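Local coordinates for protein UDP-N-acetylglucosamine 2-epimerase (Methanocaldococcus jannaschii, PDB 4NES) that probably catalyses the reversible epimerization at C-2 of UDP-N-acetylglucosamine to UDP-N-acetylmannosamine, working as a homodimer, at residues I229-I240 with L257-P268. Residues are numbered along the deposited sequence; the frame is centred on the assembly and turned at random.
Sequences IEIYDKAIIFSI and LKSNKKIKIIEP. With UDP (uridine-5'-diphosphate), chain C.
Ile236 and Phe238 hydrogen-bond to the strand 263-266 side through both their N and O atoms. Ile236 N donates to Lys262 O, and Ile236 O accepts from Lys264 N. Phe238 N reaches Lys264 O at 2.8 Å, and Phe238 O takes Ile266 N. Ile240 N closes the series on Ile266 O at 3.0 Å. The strands run parallel, with their axes 16° apart.

Apolar side chains fill the side of the sheet that bears Phe238 and Ile263. Leu257 CD1 meets the Phe238 ring at its edge, in plane, 3.6 Å from CE2. The ring stands there because its CG lies anti to the backbone N (chi1 -177°). Ile240 CB sits over the centre of one face of this ring, while Ile240 CG2 touches Ile265 CG2.

Strand 263-266 is the outermost strand of the parallel sheet of the C-terminal domain, one of the two Rossmann-like domains of this GT-B fold. Strand 235-239 lies next to it and pairs on its own far side with strand 201-205. The C-terminal ends of the two strands face the cleft, where Ser239 OG donates to UDP O4 at 2.8 Å and Pro268 CA lies close to the same oxygen.

At the far end, Ile229 CD1 packs on Ile263 CG1 (3.6 Å) and near Asn260 ND2. Asn260 OD1 accepts from Lys262 N in an Asx turn, and its ND2 donates to a water. A leucine at Asn260 would probably leave Lys262 N without this acceptor and loosen the turn into the strand. Lys262, bent along its chain, forms a long salt bridge from NZ to Asp233 OD1 (3.6 Å).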
ATOM      1  N   ILE A 229     -32.279 -22.542 -14.320  1.00 17.31           N
ATOM      2  CA  ILE A 229     -32.431 -23.913 -14.758  1.00 14.67           C
ATOM      3  C   ILE A 229     -33.897 -24.247 -15.051  1.00 16.37           C
ATOM      4  O   ILE A 229     -34.217 -24.861 -16.065  1.00 19.66           O
ATOM      5  CB  ILE A 229     -31.889 -24.861 -13.683  1.00 14.39           C
ATOM      6  CG1 ILE A 229     -30.373 -24.685 -13.535  1.00 16.81           C
ATOM      7  CG2 ILE A 229     -32.261 -26.300 -14.004  1.00 15.13           C
ATOM      8  CD1 ILE A 229     -29.803 -25.325 -12.288  1.00 18.00           C
ATOM      9  N   GLU A 230     -34.785 -23.825 -14.160  1.00 18.02           N
ATOM     10  CA  GLU A 230     -36.205 -24.126 -14.292  1.00 18.12           C
ATOM     11  C   GLU A 230     -36.865 -23.329 -15.409  1.00 19.47           C
ATOM     12  O   GLU A 230     -37.716 -23.843 -16.133  1.00 23.99           O
ATOM     13  CB  GLU A 230     -36.903 -23.842 -12.966  1.00 16.14           C
ATOM     14  CG  GLU A 230     -36.477 -24.785 -11.860  1.00 21.42           C
ATOM     15  CD  GLU A 230     -36.718 -24.214 -10.481  1.00 23.92           C
ATOM     16  OE1 GLU A 230     -37.237 -23.081 -10.380  1.00 26.37           O
ATOM     17  OE2 GLU A 230     -36.371 -24.900  -9.495  1.00 25.60           O
ATOM     18  N   ILE A 231     -36.468 -22.070 -15.548  1.00 18.17           N
ATOM     19  CA  ILE A 231     -37.091 -21.181 -16.520  1.00 16.85           C
ATOM     20  C   ILE A 231     -36.609 -21.464 -17.938  1.00 16.90           C
ATOM     21  O   ILE A 231     -37.405 -21.481 -18.879  1.00 21.08           O
ATOM     22  CB  ILE A 231     -36.849 -19.700 -16.147  1.00 15.18           C
ATOM     23  CG1 ILE A 231     -37.691 -19.331 -14.923  1.00 17.67           C
ATOM     24  CG2 ILE A 231     -37.165 -18.773 -17.311  1.00 18.69           C
ATOM     25  CD1 ILE A 231     -37.424 -17.942 -14.400  1.00 20.42           C
ATOM     26  N   TYR A 232     -35.310 -21.712 -18.085  1.00 19.52           N
ATOM     27  CA  TYR A 232     -34.712 -21.872 -19.406  1.00 19.45           C
ATOM     28  C   TYR A 232     -34.398 -23.321 -19.783  1.00 20.34           C
ATOM     29  O   TYR A 232     -33.982 -23.592 -20.912  1.00 20.79           O
ATOM     30  CB  TYR A 232     -33.465 -20.988 -19.525  1.00 17.43           C
ATOM     31  CG  TYR A 232     -33.778 -19.518 -19.393  1.00 16.21           C
ATOM     32  CD1 TYR A 232     -34.320 -18.810 -20.458  1.00 17.97           C
ATOM     33  CD2 TYR A 232     -33.562 -18.843 -18.201  1.00 15.29           C
ATOM     34  CE1 TYR A 232     -34.622 -17.470 -20.346  1.00 18.58           C
ATOM     35  CE2 TYR A 232     -33.862 -17.493 -18.078  1.00 19.20           C
ATOM     36  CZ  TYR A 232     -34.391 -16.815 -19.159  1.00 19.05           C
ATOM     37  OH  TYR A 232     -34.698 -15.479 -19.051  1.00 23.42           O
ATOM     38  N   ASP A 233     -34.625 -24.240 -18.845  1.00 22.91           N
ATOM     39  CA  ASP A 233     -34.370 -25.666 -19.052  1.00 24.22           C
ATOM     40  C   ASP A 233     -32.944 -25.889 -19.542  1.00 25.13           C
ATOM     41  O   ASP A 233     -32.716 -26.488 -20.596  1.00 25.24           O
ATOM     42  CB  ASP A 233     -35.390 -26.278 -20.020  1.00 24.10           C
ATOM     43  CG  ASP A 233     -35.346 -27.795 -20.029  1.00 31.88           C
ATOM     44  OD1 ASP A 233     -34.969 -28.385 -18.996  1.00 31.32           O
ATOM     45  OD2 ASP A 233     -35.680 -28.396 -21.071  1.00 38.59           O
ATOM     46  N   LYS A 234     -31.984 -25.395 -18.767  1.00 20.22           N
ATOM     47  CA  LYS A 234     -30.592 -25.427 -19.180  1.00 23.87           C
ATOM     48  C   LYS A 234     -29.712 -26.160 -18.181  1.00 23.51           C
ATOM     49  O   LYS A 234     -29.873 -26.008 -16.969  1.00 28.37           O
ATOM     50  CB  LYS A 234     -30.077 -23.999 -19.350  1.00 29.04           C
ATOM     51  CG  LYS A 234     -29.335 -23.781 -20.643  1.00 34.68           C
ATOM     52  CD  LYS A 234     -30.212 -24.091 -21.841  1.00 26.89           C
ATOM     53  CE  LYS A 234     -30.733 -22.840 -22.515  1.00 23.19           C
ATOM     54  NZ  LYS A 234     -30.943 -23.078 -23.973  1.00 25.44           N
ATOM     55  N   ALA A 235     -28.782 -26.960 -18.692  1.00 18.56           N
ATOM     56  CA  ALA A 235     -27.797 -27.607 -17.837  1.00 19.06           C
ATOM     57  C   ALA A 235     -26.699 -26.611 -17.492  1.00 15.52           C
ATOM     58  O   ALA A 235     -26.343 -25.760 -18.311  1.00 16.37           O
ATOM     59  CB  ALA A 235     -27.209 -28.821 -18.515  1.00 22.12           C
ATOM     60  N   ILE A 236     -26.168 -26.722 -16.278  1.00 13.80           N
ATOM     61  CA  ILE A 236     -25.091 -25.859 -15.815  1.00 13.45           C
ATOM     62  C   ILE A 236     -23.869 -26.718 -15.525  1.00 13.72           C
ATOM     63  O   ILE A 236     -23.986 -27.768 -14.885  1.00 19.66           O
ATOM     64  CB  ILE A 236     -25.474 -25.165 -14.498  1.00 16.05           C
ATOM     65  CG1 ILE A 236     -26.856 -24.506 -14.599  1.00 18.82           C
ATOM     66  CG2 ILE A 236     -24.413 -24.167 -14.081  1.00 13.90           C
ATOM     67  CD1 ILE A 236     -26.926 -23.343 -15.562  1.00 17.08           C
ATOM     68  N   ILE A 237     -22.708 -26.291 -16.009  1.00 11.06           N
ATOM     69  CA  ILE A 237     -21.440 -26.887 -15.602  1.00 11.07           C
ATOM     70  C   ILE A 237     -20.747 -25.898 -14.670  1.00 10.66           C
ATOM     71  O   ILE A 237     -20.483 -24.759 -15.057  1.00 12.44           O
ATOM     72  CB  ILE A 237     -20.539 -27.202 -16.808  1.00 10.40           C
ATOM     73  CG1 ILE A 237     -21.232 -28.212 -17.727  1.00 14.25           C
ATOM     74  CG2 ILE A 237     -19.192 -27.750 -16.346  1.00 12.92           C
ATOM     75  CD1 ILE A 237     -20.456 -28.541 -18.996  1.00 18.57           C
ATOM     76  N   PHE A 238     -20.470 -26.333 -13.446  1.00 11.02           N
ATOM     77  CA  PHE A 238     -19.943 -25.458 -12.399  1.00 11.32           C
ATOM     78  C   PHE A 238     -18.553 -25.944 -12.006  1.00 10.71           C
ATOM     79  O   PHE A 238     -18.413 -26.988 -11.363  1.00 13.12           O
ATOM     80  CB  PHE A 238     -20.908 -25.514 -11.201  1.00 12.29           C
ATOM     81  CG  PHE A 238     -20.551 -24.611 -10.031  1.00 14.19           C
ATOM     82  CD1 PHE A 238     -19.645 -23.570 -10.146  1.00 13.96           C
ATOM     83  CD2 PHE A 238     -21.168 -24.818  -8.799  1.00 19.26           C
ATOM     84  CE1 PHE A 238     -19.344 -22.765  -9.054  1.00 14.85           C
ATOM     85  CE2 PHE A 238     -20.874 -24.020  -7.705  1.00 19.47           C
ATOM     86  CZ  PHE A 238     -19.963 -22.988  -7.832  1.00 19.41           C
ATOM     87  N   SER A 239     -17.522 -25.208 -12.418  1.00 12.06           N
ATOM     88  CA  SER A 239     -16.164 -25.464 -11.934  1.00 10.66           C
ATOM     89  C   SER A 239     -16.020 -24.749 -10.601  1.00 11.27           C
ATOM     90  O   SER A 239     -16.080 -23.518 -10.554  1.00 14.02           O
ATOM     91  CB  SER A 239     -15.117 -24.942 -12.916  1.00 12.08           C
ATOM     92  OG  SER A 239     -13.823 -25.008 -12.340  1.00 13.76           O
ATOM     93  N   ILE A 240     -15.833 -25.509  -9.522  1.00 10.59           N
ATOM     94  CA  ILE A 240     -15.948 -24.956  -8.172  1.00 11.96           C
ATOM     95  C   ILE A 240     -14.591 -24.699  -7.496  1.00 11.63           C
ATOM     96  O   ILE A 240     -13.833 -25.623  -7.196  1.00 12.38           O
ATOM     97  CB  ILE A 240     -16.867 -25.838  -7.291  1.00 13.26           C
ATOM     98  CG1 ILE A 240     -17.042 -25.232  -5.898  1.00 13.86           C
ATOM     99  CG2 ILE A 240     -16.353 -27.267  -7.225  1.00 26.07           C
ATOM    100  CD1 ILE A 240     -18.063 -25.993  -5.078  1.00 19.63           C
ATOM    101  N   LEU A 257     -26.728 -28.235  -4.154  1.00 27.92           N
ATOM    102  CA  LEU A 257     -26.230 -28.169  -5.528  1.00 25.11           C
ATOM    103  C   LEU A 257     -26.047 -29.567  -6.102  1.00 25.90           C
ATOM    104  O   LEU A 257     -26.507 -29.864  -7.205  1.00 27.00           O
ATOM    105  CB  LEU A 257     -24.892 -27.429  -5.600  1.00 30.99           C
ATOM    106  CG  LEU A 257     -24.824 -25.913  -5.433  1.00 27.08           C
ATOM    107  CD1 LEU A 257     -23.377 -25.469  -5.536  1.00 29.52           C
ATOM    108  CD2 LEU A 257     -25.667 -25.187  -6.465  1.00 28.96           C
ATOM    109  N   LYS A 258     -25.364 -30.427  -5.350  1.00 24.55           N
ATOM    110  CA  LYS A 258     -25.106 -31.787  -5.810  1.00 31.15           C
ATOM    111  C   LYS A 258     -26.404 -32.558  -6.022  1.00 28.41           C
ATOM    112  O   LYS A 258     -26.453 -33.493  -6.823  1.00 34.06           O
ATOM    113  CB  LYS A 258     -24.182 -32.527  -4.839  1.00 35.75           C
ATOM    114  CG  LYS A 258     -22.767 -32.702  -5.364  1.00 38.77           C
ATOM    115  CD  LYS A 258     -22.729 -33.642  -6.563  1.00 41.07           C
ATOM    116  CE  LYS A 258     -21.377 -33.603  -7.269  1.00 36.99           C
ATOM    117  NZ  LYS A 258     -20.238 -33.629  -6.313  1.00 29.20           N
ATOM    118  N   SER A 259     -27.454 -32.148  -5.310  1.00 31.54           N
ATOM    119  CA  SER A 259     -28.779 -32.748  -5.449  1.00 32.91           C
ATOM    120  C   SER A 259     -29.491 -32.305  -6.717  1.00 27.51           C
ATOM    121  O   SER A 259     -30.430 -32.962  -7.172  1.00 26.54           O
ATOM    122  CB  SER A 259     -29.652 -32.407  -4.239  1.00 35.05           C
ATOM    123  OG  SER A 259     -29.605 -33.440  -3.272  1.00 44.45           O
ATOM    124  N   ASN A 260     -29.055 -31.186  -7.283  1.00 19.14           N
ATOM    125  CA  ASN A 260     -29.664 -30.685  -8.505  1.00 19.64           C
ATOM    126  C   ASN A 260     -29.082 -31.418  -9.707  1.00 22.21           C
ATOM    127  O   ASN A 260     -27.911 -31.246 -10.038  1.00 20.09           O
ATOM    128  CB  ASN A 260     -29.444 -29.176  -8.626  1.00 18.81           C
ATOM    129  CG  ASN A 260     -30.337 -28.536  -9.666  1.00 14.68           C
ATOM    130  OD1 ASN A 260     -30.602 -29.119 -10.721  1.00 16.14           O
ATOM    131  ND2 ASN A 260     -30.801 -27.320  -9.380  1.00 18.28           N
ATOM    132  N   LYS A 261     -29.899 -32.237 -10.358  1.00 22.94           N
ATOM    133  CA  LYS A 261     -29.411 -33.099 -11.428  1.00 24.86           C
ATOM    134  C   LYS A 261     -29.101 -32.335 -12.718  1.00 23.52           C
ATOM    135  O   LYS A 261     -28.533 -32.895 -13.657  1.00 27.59           O
ATOM    136  CB  LYS A 261     -30.405 -34.234 -11.690  1.00 34.78           C
ATOM    137  CG  LYS A 261     -30.803 -34.995 -10.433  1.00 40.26           C
ATOM    138  CD  LYS A 261     -31.814 -36.081 -10.747  1.00 46.44           C
ATOM    139  CE  LYS A 261     -31.196 -37.193 -11.581  1.00 46.42           C
ATOM    140  NZ  LYS A 261     -30.297 -38.069 -10.772  1.00 48.07           N
ATOM    141  N   LYS A 262     -29.459 -31.053 -12.758  1.00 19.41           N
ATOM    142  CA  LYS A 262     -29.138 -30.219 -13.915  1.00 18.93           C
ATOM    143  C   LYS A 262     -27.834 -29.446 -13.720  1.00 18.34           C
ATOM    144  O   LYS A 262     -27.402 -28.716 -14.612  1.00 18.37           O
ATOM    145  CB  LYS A 262     -30.278 -29.255 -14.230  1.00 14.61           C
ATOM    146  CG  LYS A 262     -31.563 -29.947 -14.658  1.00 17.84           C
ATOM    147  CD  LYS A 262     -31.402 -30.648 -15.998  1.00 27.84           C
ATOM    148  CE  LYS A 262     -31.199 -29.647 -17.124  1.00 35.07           C
ATOM    149  NZ  LYS A 262     -31.850 -30.090 -18.387  1.00 38.21           N
ATOM    150  N   ILE A 263     -27.217 -29.598 -12.554  1.00 14.83           N
ATOM    151  CA  ILE A 263     -25.919 -28.974 -12.304  1.00 15.66           C
ATOM    152  C   ILE A 263     -24.831 -30.035 -12.271  1.00 16.29           C
ATOM    153  O   ILE A 263     -24.895 -30.971 -11.471  1.00 18.93           O
ATOM    154  CB  ILE A 263     -25.875 -28.205 -10.971  1.00 15.13           C
ATOM    155  CG1 ILE A 263     -26.972 -27.137 -10.927  1.00 17.23           C
ATOM    156  CG2 ILE A 263     -24.497 -27.580 -10.776  1.00 18.91           C
ATOM    157  CD1 ILE A 263     -27.018 -26.335  -9.624  1.00 17.62           C
ATOM    158  N   LYS A 264     -23.830 -29.893 -13.136  1.00 15.23           N
ATOM    159  CA  LYS A 264     -22.668 -30.767 -13.067  1.00 16.28           C
ATOM    160  C   LYS A 264     -21.529 -30.028 -12.384  1.00 15.11           C
ATOM    161  O   LYS A 264     -20.995 -29.056 -12.919  1.00 14.41           O
ATOM    162  CB  LYS A 264     -22.239 -31.245 -14.455  1.00 19.86           C
ATOM    163  CG  LYS A 264     -21.015 -32.168 -14.427  1.00 23.48           C
ATOM    164  CD  LYS A 264     -21.136 -33.309 -15.425  1.00 32.43           C
ATOM    165  CE  LYS A 264     -19.891 -34.183 -15.429  1.00 34.97           C
ATOM    166  NZ  LYS A 264     -19.661 -34.877 -14.131  1.00 34.53           N
ATOM    167  N   ILE A 265     -21.175 -30.479 -11.184  1.00 14.31           N
ATOM    168  CA  ILE A 265     -20.093 -29.871 -10.430  1.00 16.62           C
ATOM    169  C   ILE A 265     -18.799 -30.568 -10.780  1.00 15.95           C
ATOM    170  O   ILE A 265     -18.702 -31.797 -10.710  1.00 18.80           O
ATOM    171  CB  ILE A 265     -20.320 -29.986  -8.914  1.00 20.80           C
ATOM    172  CG1 ILE A 265     -21.686 -29.408  -8.532  1.00 22.27           C
ATOM    173  CG2 ILE A 265     -19.207 -29.276  -8.158  1.00 25.84           C
ATOM    174  CD1 ILE A 265     -21.993 -29.496  -7.042  1.00 23.46           C
ATOM    175  N   ILE A 266     -17.804 -29.785 -11.175  1.00 13.18           N
ATOM    176  CA  ILE A 266     -16.486 -30.335 -11.470  1.00 14.10           C
ATOM    177  C   ILE A 266     -15.429 -29.617 -10.643  1.00 15.53           C
ATOM    178  O   ILE A 266     -15.568 -28.427 -10.333  1.00 13.19           O
ATOM    179  CB  ILE A 266     -16.152 -30.296 -12.994  1.00 10.94           C
ATOM    180  CG1 ILE A 266     -16.003 -28.859 -13.498  1.00 12.97           C
ATOM    181  CG2 ILE A 266     -17.219 -31.040 -13.793  1.00 15.46           C
ATOM    182  CD1 ILE A 266     -15.570 -28.777 -14.958  1.00 15.87           C
ATOM    183  N   GLU A 267     -14.401 -30.355 -10.248  1.00 13.28           N
ATOM    184  CA  GLU A 267     -13.236 -29.768  -9.609  1.00 13.62           C
ATOM    185  C   GLU A 267     -12.560 -28.858 -10.626  1.00 11.80           C
ATOM    186  O   GLU A 267     -12.723 -29.052 -11.843  1.00 14.72           O
ATOM    187  CB  GLU A 267     -12.254 -30.861  -9.190  1.00 14.77           C
ATOM    188  CG  GLU A 267     -12.821 -31.929  -8.281  1.00 31.27           C
ATOM    189  CD  GLU A 267     -11.803 -33.024  -7.999  1.00 40.57           C
ATOM    190  OE1 GLU A 267     -10.748 -32.718  -7.401  1.00 44.30           O
ATOM    191  OE2 GLU A 267     -12.056 -34.186  -8.386  1.00 45.93           O
ATOM    192  N   PRO A 268     -11.791 -27.869 -10.145  1.00 10.68           N
ATOM    193  CA  PRO A 268     -11.047 -26.979 -11.038  1.00 10.05           C
ATOM    194  C   PRO A 268     -10.240 -27.773 -12.067  1.00 11.46           C
ATOM    195  O   PRO A 268      -9.614 -28.784 -11.725  1.00 12.72           O
ATOM    196  CB  PRO A 268     -10.122 -26.230 -10.077  1.00 10.47           C
ATOM    197  CG  PRO A 268     -10.914 -26.151  -8.812  1.00 14.18           C
ATOM    198  CD  PRO A 268     -11.635 -27.480  -8.728  1.00 12.45           C
TER
HETATM  199  N1  UDP C 401      -9.551 -21.214 -15.157  1.00  8.56           N
HETATM  200  C2  UDP C 401      -9.052 -22.451 -15.389  1.00  9.18           C
HETATM  201  N3  UDP C 401      -9.708 -23.536 -14.924  1.00  8.77           N
HETATM  202  C4  UDP C 401     -10.858 -23.442 -14.221  1.00  9.76           C
HETATM  203  C5  UDP C 401     -11.403 -22.178 -13.958  1.00  9.33           C
HETATM  204  C6  UDP C 401     -10.704 -21.066 -14.442  1.00  8.40           C
HETATM  205  O2  UDP C 401      -8.005 -22.592 -16.026  1.00  9.59           O
HETATM  206  O4  UDP C 401     -11.488 -24.593 -13.758  1.00 11.05           O
HETATM  207  C1' UDP C 401      -8.859 -19.989 -15.596  1.00  8.82           C
HETATM  208  C2' UDP C 401      -9.551 -19.096 -16.484  1.00  7.98           C
HETATM  209  O2' UDP C 401      -9.495 -19.571 -17.810  1.00 10.09           O
HETATM  210  C3' UDP C 401      -8.874 -17.811 -16.261  1.00  8.45           C
HETATM  211  C4' UDP C 401      -8.408 -17.891 -14.884  1.00  8.06           C
HETATM  212  O4' UDP C 401      -8.669 -19.195 -14.428  1.00  8.79           O
HETATM  213  O3' UDP C 401      -7.780 -17.587 -17.108  1.00  9.73           O
HETATM  214  C5' UDP C 401      -9.112 -16.960 -13.957  1.00 10.60           C
HETATM  215  O5' UDP C 401      -8.725 -17.157 -12.619  1.00  9.80           O
HETATM  216  PA  UDP C 401      -9.711 -16.922 -11.401  1.00  9.19           P
HETATM  217  O1A UDP C 401      -9.411 -17.971 -10.352  1.00 12.00           O
HETATM  218  O2A UDP C 401     -11.140 -16.987 -11.896  1.00  9.84           O
HETATM  219  O3A UDP C 401      -9.369 -15.525 -10.753  1.00  9.47           O
HETATM  220  PB  UDP C 401      -9.623 -14.032 -11.159  1.00  7.66           P
HETATM  221  O1B UDP C 401      -9.420 -13.857 -12.656  1.00 10.49           O
HETATM  222  O2B UDP C 401     -11.011 -13.640 -10.721  1.00  8.28           O
HETATM  223  O3B UDP C 401      -8.583 -13.304 -10.354  1.00  8.93           O
HETATM  224  O   HOH W   1     -33.279 -25.993 -10.555  1.00 15.67           O